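Local coordinates for conserved exported protein (Bacteroides fragilis, PDB 3CLW), which probably hydrolyses O-glycosidic bonds and has the TIM-barrel fold of glycoside hydrolase family 30, at residues 339-344 / 352-357; 20-25 / 401-406; 276-281 / 343-348. All coordinates share one frame; numbering follows the deposited sequence.

Interactions 1 and 3 are buried and share helix 328-347, their centres about 6 Å apart; interaction 2 is only partly buried, its Pro405 end being exposed. Interaction 1 is apolar, with isoleucines of the helix against the indole of strand 353-356, whereas interaction 3, one turn further along the same helix, is a meeting of two carboxyl groups, both salt-bridged to Arg292. Interaction 2 joins strand 6-25 to the loop after helix 391-400 through ring, proline and carbonyl contacts. It is tied to interaction 1 because strands 6-25 and 353-356 pair in parallel, Trp356 N lying 3.0 Å from Ser23 O.

Interaction 1: residues 339-344 / 352-357; sequences ARIIHN and SAWQWW
One face of the Trp354 indole is covered by Ile342, whose CG1 stands 3.7 Å from the centroid of the five-membered ring and only 14° off its normal, the geometry of a CH-pi contact. Ile341 approaches differently: its CG2 lies near the ring plane, at the edge, 3.7 Å from Trp354 NE1. Further round the rim, Trp356 CD1 is in the plane of Trp354, while Trp354 CZ3 sits 3.4 Å above the plane of Trp356, so one indole presents its edge to the face of the next but one residue.

Two features put the groups there. Trp354 has CG anti to the backbone N (chi1 -163°), on a bond that points at the helix, and the extended Ile342 chain crosses the indole at about a right angle, bringing CD1 to 4.1 Å from Trp354 CE3. The closest approach of the backbones, 6.9 Å between Ile342 CA and Trp354 CA, leaves room for this single layer of side chains.

This is the helix-on-strand packing of a TIM barrel: Trp354 faces the helix layer, and the next residue, Gln355, points to the other side of the strand, toward Arg69 and Asn21. The buried isoleucine contacts hold the indole by dispersion and CH-pi attraction, but its NE1 edge borders the carboxyl groups of Asp345 and Asp278, where the apolar patch ends.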
# COMPACT_ATOMS: atom_id res chain seq x y z
N ALA A 339 9.27 -1.62 -8.65
CA ALA A 339 8.64 -0.89 -9.75
C ALA A 339 7.91 -1.85 -10.72
O ALA A 339 6.93 -1.49 -11.32
CB ALA A 339 9.63 -0.04 -10.48
N ARG A 340 8.43 -3.06 -10.88
CA ARG A 340 7.80 -4.08 -11.73
C ARG A 340 6.49 -4.60 -11.11
O ARG A 340 5.49 -4.77 -11.82
CB ARG A 340 8.78 -5.25 -11.95
CG ARG A 340 8.13 -6.43 -12.71
CD ARG A 340 9.17 -7.41 -13.22
NE ARG A 340 9.75 -8.18 -12.13
CZ ARG A 340 10.56 -9.21 -12.33
NH1 ARG A 340 10.88 -9.58 -13.57
NH2 ARG A 340 11.04 -9.87 -11.29
N ILE A 341 6.49 -4.83 -9.80
CA ILE A 341 5.25 -5.13 -9.12
C ILE A 341 4.24 -4.02 -9.37
O ILE A 341 3.08 -4.31 -9.73
CB ILE A 341 5.41 -5.32 -7.61
CG1 ILE A 341 6.36 -6.46 -7.30
CG2 ILE A 341 4.04 -5.64 -6.98
CD1 ILE A 341 6.93 -6.43 -5.90
N ILE A 342 4.67 -2.76 -9.22
CA ILE A 342 3.76 -1.65 -9.39
C ILE A 342 3.14 -1.64 -10.80
O ILE A 342 1.90 -1.57 -10.94
CB ILE A 342 4.39 -0.27 -9.05
CG1 ILE A 342 4.70 -0.19 -7.55
CG2 ILE A 342 3.44 0.90 -9.47
CD1 ILE A 342 5.55 1.03 -7.11
N HIS A 343 4.00 -1.71 -11.81
CA HIS A 343 3.54 -1.67 -13.19
C HIS A 343 2.49 -2.75 -13.50
O HIS A 343 1.48 -2.47 -14.12
CB HIS A 343 4.71 -1.81 -14.13
CG HIS A 343 4.30 -2.02 -15.55
ND1 HIS A 343 4.04 -0.97 -16.41
CD2 HIS A 343 4.07 -3.15 -16.26
CE1 HIS A 343 3.68 -1.46 -17.59
NE2 HIS A 343 3.68 -2.77 -17.51
N ASN A 344 2.76 -3.98 -13.08
CA ASN A 344 1.87 -5.10 -13.33
C ASN A 344 0.57 -5.02 -12.53
O ASN A 344 -0.50 -5.37 -13.04
CB ASN A 344 2.62 -6.42 -13.11
CG ASN A 344 3.61 -6.70 -14.22
OD1 ASN A 344 3.22 -7.19 -15.28
ND2 ASN A 344 4.88 -6.37 -14.00
N SER A 352 -6.51 0.23 -8.58
CA SER A 352 -6.69 1.68 -8.38
C SER A 352 -5.78 2.32 -7.33
O SER A 352 -5.79 3.54 -7.17
CB SER A 352 -8.16 2.04 -8.09
OG SER A 352 -8.94 1.95 -9.29
N ALA A 353 -5.04 1.50 -6.57
CA ALA A 353 -4.12 1.99 -5.54
C ALA A 353 -3.01 0.98 -5.40
O ALA A 353 -3.25 -0.22 -5.63
CB ALA A 353 -4.80 2.18 -4.21
N TRP A 354 -1.81 1.45 -5.03
CA TRP A 354 -0.67 0.60 -4.66
C TRP A 354 -0.11 1.10 -3.33
O TRP A 354 0.19 2.29 -3.20
CB TRP A 354 0.41 0.59 -5.76
CG TRP A 354 1.33 -0.57 -5.58
CD1 TRP A 354 1.19 -1.82 -6.13
CD2 TRP A 354 2.49 -0.62 -4.74
NE1 TRP A 354 2.21 -2.63 -5.70
CE2 TRP A 354 3.01 -1.93 -4.83
CE3 TRP A 354 3.14 0.32 -3.90
CZ2 TRP A 354 4.17 -2.33 -4.13
CZ3 TRP A 354 4.27 -0.08 -3.20
CH2 TRP A 354 4.78 -1.40 -3.33
N GLN A 355 0.01 0.22 -2.34
CA GLN A 355 0.33 0.66 -0.97
C GLN A 355 1.48 -0.14 -0.36
O GLN A 355 1.47 -1.38 -0.35
CB GLN A 355 -0.91 0.59 -0.08
CG GLN A 355 -2.21 1.06 -0.79
CD GLN A 355 -3.37 1.25 0.14
OE1 GLN A 355 -3.71 0.34 0.89
NE2 GLN A 355 -3.99 2.44 0.10
N TRP A 356 2.49 0.58 0.10
CA TRP A 356 3.58 -0.01 0.89
C TRP A 356 3.09 -0.50 2.24
O TRP A 356 2.07 -0.03 2.73
CB TRP A 356 4.69 1.05 1.16
CG TRP A 356 5.59 1.24 0.03
CD1 TRP A 356 5.57 2.27 -0.88
CD2 TRP A 356 6.67 0.39 -0.34
NE1 TRP A 356 6.59 2.11 -1.79
CE2 TRP A 356 7.28 0.97 -1.48
CE3 TRP A 356 7.19 -0.81 0.18
CZ2 TRP A 356 8.37 0.37 -2.12
CZ3 TRP A 356 8.28 -1.40 -0.45
CH2 TRP A 356 8.87 -0.80 -1.58
N TRP A 357 3.84 -1.43 2.83
CA TRP A 357 3.79 -1.68 4.26
C TRP A 357 4.49 -0.46 4.95
O TRP A 357 4.36 0.70 4.49
CB TRP A 357 4.43 -3.07 4.54
CG TRP A 357 4.61 -3.51 5.97
CD1 TRP A 357 5.75 -4.03 6.51
CD2 TRP A 357 3.65 -3.45 7.05
NE1 TRP A 357 5.57 -4.30 7.84
CE2 TRP A 357 4.30 -3.95 8.20
CE3 TRP A 357 2.33 -2.99 7.16
CZ2 TRP A 357 3.67 -4.03 9.45
CZ3 TRP A 357 1.70 -3.08 8.40
CH2 TRP A 357 2.37 -3.60 9.54

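Interaction 2: residues 20-25 / 401-406; sequences DNFSAS and FFVRPG
At Asp20 and Pro405 the two backbones come within 4.9 Å of each other, CA to CA; their touching parts run 130° apart and share no backbone hydrogen bonds, so the loop 401-406 lies obliquely against the strand without pairing. The pyrrolidine of Pro405 rests against the backbone carbonyl of Asp20: Pro405 CB is 3.4 Å from Asp20 O, and Pro405 CG is 3.5 Å from the same oxygen. The carboxylate of Asp20 belongs elsewhere, its CB leading away from the loop to Lys307, with which it forms a salt bridge, and to Trp309, to which it is hydrogen-bonded.

Two residues on, Phe22 sends its ring at the loop. CG lies beside the backbone N (chi1 -71°), and the ring meets Val403 by its rim: Val403 O is near the ring plane, 3.6 Å from Phe22 CE2 and 3.8 Å from Phe22 CD2. Approach from the edge brings the carbonyl oxygen to the C-H rim of the ring, where a weak electrostatic attraction is likely. The Val403 side chain joins in with CB, 3.9 Å from Phe22 CE2, and with CG1, 4.1 Å from that same ring atom.

Strand 6-25 contributes its 20-25 end to the parallel pairing with strand 353-356, where Phe22 also packs on Trp354. Phe22 also touches Tyr399 and Ser400 at the end of helix 391-400, and its ring comes near Leu346 of helix 328-347. The loop 401-406 therefore passes beside strand 6-25 at Asp20 and Phe22 as the chain leaves helix 391-400 for strand 408-414, which is antiparallel to strand 6-25.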
# COMPACT_ATOMS: atom_id res chain seq x y z
N ASP A 20 -6.87 5.93 -7.36
CA ASP A 20 -7.24 6.42 -6.04
C ASP A 20 -6.02 7.05 -5.33
O ASP A 20 -6.07 8.20 -4.96
CB ASP A 20 -7.81 5.28 -5.18
CG ASP A 20 -9.15 4.75 -5.71
OD1 ASP A 20 -9.89 5.52 -6.35
OD2 ASP A 20 -9.47 3.57 -5.47
N ASN A 21 -4.94 6.28 -5.14
CA ASN A 21 -3.78 6.78 -4.36
C ASN A 21 -2.57 5.88 -4.50
O ASN A 21 -2.65 4.80 -5.07
CB ASN A 21 -4.11 6.88 -2.87
CG ASN A 21 -4.52 5.52 -2.24
OD1 ASN A 21 -3.67 4.67 -1.95
ND2 ASN A 21 -5.82 5.34 -2.00
N PHE A 22 -1.47 6.36 -3.94
CA PHE A 22 -0.33 5.54 -3.58
C PHE A 22 -0.16 5.82 -2.10
O PHE A 22 -0.37 6.94 -1.63
CB PHE A 22 0.90 5.95 -4.39
CG PHE A 22 0.80 5.56 -5.87
CD1 PHE A 22 1.35 4.36 -6.32
CD2 PHE A 22 0.13 6.38 -6.77
CE1 PHE A 22 1.23 3.98 -7.65
CE2 PHE A 22 0.00 6.02 -8.09
CZ PHE A 22 0.55 4.81 -8.54
N SER A 23 0.22 4.80 -1.36
CA SER A 23 0.12 4.86 0.06
C SER A 23 1.29 4.16 0.73
O SER A 23 2.09 3.51 0.07
CB SER A 23 -1.20 4.26 0.49
OG SER A 23 -1.46 4.56 1.85
N ALA A 24 1.38 4.32 2.05
CA ALA A 24 2.25 3.50 2.88
C ALA A 24 1.66 3.49 4.28
O ALA A 24 0.66 4.15 4.53
CB ALA A 24 3.70 4.04 2.89
N SER A 25 2.31 2.79 5.19
CA SER A 25 1.75 2.50 6.49
C SER A 25 2.59 3.13 7.61
O SER A 25 3.81 3.19 7.53
CB SER A 25 1.67 0.97 6.61
OG SER A 25 1.06 0.58 7.80
N PHE A 401 4.48 10.41 -7.43
CA PHE A 401 4.65 11.90 -7.46
C PHE A 401 3.88 12.52 -8.64
O PHE A 401 3.39 13.64 -8.56
CB PHE A 401 6.17 12.26 -7.50
CG PHE A 401 6.47 13.75 -7.41
CD1 PHE A 401 6.77 14.34 -6.19
CD2 PHE A 401 6.53 14.54 -8.55
CE1 PHE A 401 7.11 15.74 -6.10
CE2 PHE A 401 6.84 15.94 -8.48
CZ PHE A 401 7.13 16.53 -7.25
N PHE A 402 3.75 11.75 -9.73
CA PHE A 402 3.16 12.20 -10.99
C PHE A 402 1.74 11.62 -11.32
O PHE A 402 0.92 12.25 -12.00
CB PHE A 402 4.14 11.87 -12.11
CG PHE A 402 5.46 12.59 -11.98
CD1 PHE A 402 5.57 13.94 -12.33
CD2 PHE A 402 6.59 11.92 -11.50
CE1 PHE A 402 6.78 14.61 -12.22
CE2 PHE A 402 7.80 12.58 -11.37
CZ PHE A 402 7.90 13.94 -11.73
N VAL A 403 1.47 10.42 -10.82
CA VAL A 403 0.16 9.76 -11.02
C VAL A 403 -0.79 10.08 -9.86
O VAL A 403 -0.79 9.40 -8.84
CB VAL A 403 0.31 8.21 -11.28
CG1 VAL A 403 -1.05 7.61 -11.71
CG2 VAL A 403 1.34 7.93 -12.37
N ARG A 404 -1.58 11.12 -10.03
CA ARG A 404 -2.35 11.73 -8.94
C ARG A 404 -3.80 11.22 -8.85
O ARG A 404 -4.36 10.78 -9.86
CB ARG A 404 -2.39 13.25 -9.14
CG ARG A 404 -1.06 13.96 -9.13
CD ARG A 404 -0.77 14.47 -7.73
NE ARG A 404 0.17 13.60 -7.10
CZ ARG A 404 0.56 13.68 -5.85
NH1 ARG A 404 0.05 14.57 -5.00
NH2 ARG A 404 1.44 12.80 -5.44
N PRO A 405 -4.42 11.29 -7.65
CA PRO A 405 -5.82 10.84 -7.48
C PRO A 405 -6.74 11.41 -8.55
O PRO A 405 -6.74 12.60 -8.79
CB PRO A 405 -6.21 11.41 -6.11
CG PRO A 405 -4.92 11.43 -5.35
CD PRO A 405 -3.83 11.75 -6.38
N GLY A 406 -7.52 10.57 -9.19
CA GLY A 406 -8.51 11.06 -10.16
C GLY A 406 -8.06 10.83 -11.60
O GLY A 406 -8.88 10.84 -12.50

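Interaction 3: residues 276-281 / 343-348; sequences AHDYWS and HNDLTL
Asp278 and Asp345 come at each other from opposite directions with their carboxyl planes 21° apart, nearly coplanar. The nearest atoms are Asp278 OD1 and Asp345 OD2, separated by 2.5 Å. Asp345 OD2 also lies 3.2 Å from Asp278 OD2, and Asp345 OD1 is 3.3 Å from Asp278 OD1, so the groups are not matched symmetrically: one oxygen of Asp345 is set against both oxygens of Asp278, much nearer to OD1. In each residue CB points at the other segment and CG lies beside the backbone N (chi1 -72° for Asp278, -80° for Asp345), which carries both carboxyl groups into the gap between chains whose CA atoms are 8.7 Å apart.

Asp278 opens a type II beta turn that ends at Ser281, just after strand 270-276, whereas Asp345 projects from the last turns of helix 328-347. Arg292, from helix 285-300, reaches both acids, by NE to Asp345 OD1 and by NH2 to Asp278 OD1, and it also donates from NH1 to Ser281 O. The neighbouring indole comes close too, its Trp354 NE1 lying near the OD2 atoms of both Asp345 and Asp278. Both side chains lie against Ala310 of strand 307-310, which places the pair between the strands and the surrounding helices of the TIM barrel.

Oxygens at 2.5 Å in a buried setting, as Asp278 OD1 and Asp345 OD2 are, would repel as two full anions, so one carboxyl group probably holds a proton and points it at the other. Arg292, salt-bridged to both, links the turn after strand 270-276 to helix 328-347 and probably balances the remaining negative charge.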
# COMPACT_ATOMS: atom_id res chain seq x y z
N ALA A 276 -5.87 -6.82 -1.61
CA ALA A 276 -4.95 -7.92 -1.32
C ALA A 276 -3.51 -7.44 -1.38
O ALA A 276 -3.21 -6.41 -1.99
CB ALA A 276 -5.17 -9.10 -2.29
N HIS A 277 -2.62 -8.22 -0.77
CA HIS A 277 -1.19 -7.92 -0.69
C HIS A 277 -0.41 -8.64 -1.77
O HIS A 277 -0.81 -9.72 -2.22
CB HIS A 277 -0.67 -8.27 0.70
CG HIS A 277 -1.43 -7.59 1.80
ND1 HIS A 277 -1.26 -7.88 3.13
CD2 HIS A 277 -2.41 -6.66 1.75
CE1 HIS A 277 -2.08 -7.14 3.86
NE2 HIS A 277 -2.76 -6.37 3.04
N ASP A 278 0.68 -8.01 -2.20
CA ASP A 278 1.57 -8.51 -3.26
C ASP A 278 2.49 -9.66 -2.84
O ASP A 278 3.15 -10.26 -3.68
CB ASP A 278 2.45 -7.38 -3.75
CG ASP A 278 1.70 -6.37 -4.56
OD1 ASP A 278 1.20 -6.73 -5.65
OD2 ASP A 278 1.62 -5.21 -4.11
N TYR A 279 2.57 -9.92 -1.55
CA TYR A 279 3.49 -10.94 -1.03
C TYR A 279 3.41 -12.28 -1.77
O TYR A 279 2.34 -12.71 -2.15
CB TYR A 279 3.23 -11.15 0.46
CG TYR A 279 3.46 -9.91 1.31
CD1 TYR A 279 4.76 -9.39 1.50
CD2 TYR A 279 2.40 -9.26 1.93
CE1 TYR A 279 4.99 -8.26 2.27
CE2 TYR A 279 2.62 -8.12 2.72
CZ TYR A 279 3.93 -7.63 2.89
OH TYR A 279 4.19 -6.53 3.67
N TRP A 280 4.57 -12.92 -1.96
CA TRP A 280 4.73 -14.28 -2.54
C TRP A 280 4.25 -14.47 -3.97
O TRP A 280 4.11 -15.60 -4.43
CB TRP A 280 4.14 -15.36 -1.61
CG TRP A 280 4.38 -15.05 -0.20
CD1 TRP A 280 3.43 -14.76 0.73
CD2 TRP A 280 5.65 -14.93 0.46
NE1 TRP A 280 4.02 -14.47 1.94
CE2 TRP A 280 5.39 -14.56 1.81
CE3 TRP A 280 6.99 -15.10 0.05
CZ2 TRP A 280 6.41 -14.38 2.76
CZ3 TRP A 280 8.03 -14.89 0.99
CH2 TRP A 280 7.73 -14.54 2.33
N SER A 281 4.01 -13.39 -4.68
CA SER A 281 3.50 -13.52 -6.03
C SER A 281 4.25 -12.59 -6.98
O SER A 281 3.83 -12.39 -8.12
CB SER A 281 1.97 -13.26 -6.07
OG SER A 281 1.63 -11.91 -5.73
N HIS A 343 4.00 -1.71 -11.81
CA HIS A 343 3.54 -1.67 -13.19
C HIS A 343 2.49 -2.75 -13.50
O HIS A 343 1.48 -2.47 -14.12
CB HIS A 343 4.71 -1.81 -14.13
CG HIS A 343 4.30 -2.02 -15.55
ND1 HIS A 343 4.04 -0.97 -16.41
CD2 HIS A 343 4.07 -3.15 -16.26
CE1 HIS A 343 3.68 -1.46 -17.59
NE2 HIS A 343 3.68 -2.77 -17.51
N ASN A 344 2.76 -3.98 -13.08
CA ASN A 344 1.87 -5.10 -13.33
C ASN A 344 0.57 -5.02 -12.53
O ASN A 344 -0.50 -5.37 -13.04
CB ASN A 344 2.62 -6.42 -13.11
CG ASN A 344 3.61 -6.70 -14.22
OD1 ASN A 344 3.22 -7.19 -15.28
ND2 ASN A 344 4.88 -6.37 -14.00
N ASP A 345 0.65 -4.52 -11.29
CA ASP A 345 -0.57 -4.23 -10.55
C ASP A 345 -1.47 -3.23 -11.26
O ASP A 345 -2.69 -3.45 -11.36
CB ASP A 345 -0.26 -3.78 -9.12
CG ASP A 345 0.03 -4.95 -8.21
OD1 ASP A 345 -0.28 -6.10 -8.58
OD2 ASP A 345 0.57 -4.75 -7.12
N LEU A 346 -0.88 -2.14 -11.73
CA LEU A 346 -1.61 -1.09 -12.43
C LEU A 346 -2.13 -1.51 -13.81
O LEU A 346 -3.20 -1.13 -14.21
CB LEU A 346 -0.72 0.15 -12.59
CG LEU A 346 -0.33 0.93 -11.33
CD1 LEU A 346 0.67 2.03 -11.67
CD2 LEU A 346 -1.57 1.49 -10.61
N THR A 347 -1.34 -2.29 -14.54
CA THR A 347 -1.66 -2.60 -15.93
C THR A 347 -2.30 -3.97 -16.14
O THR A 347 -3.01 -4.15 -17.09
CB THR A 347 -0.42 -2.48 -16.85
OG1 THR A 347 0.56 -3.42 -16.42
CG2 THR A 347 0.17 -1.08 -16.81
N LEU A 348 -2.01 -4.94 -15.28
CA LEU A 348 -2.59 -6.26 -15.41
C LEU A 348 -3.77 -6.46 -14.46
O LEU A 348 -4.83 -6.89 -14.88
CB LEU A 348 -1.54 -7.36 -15.22
CG LEU A 348 -0.35 -7.35 -16.18
CD1 LEU A 348 0.38 -8.68 -16.12
CD2 LEU A 348 -0.77 -7.04 -17.60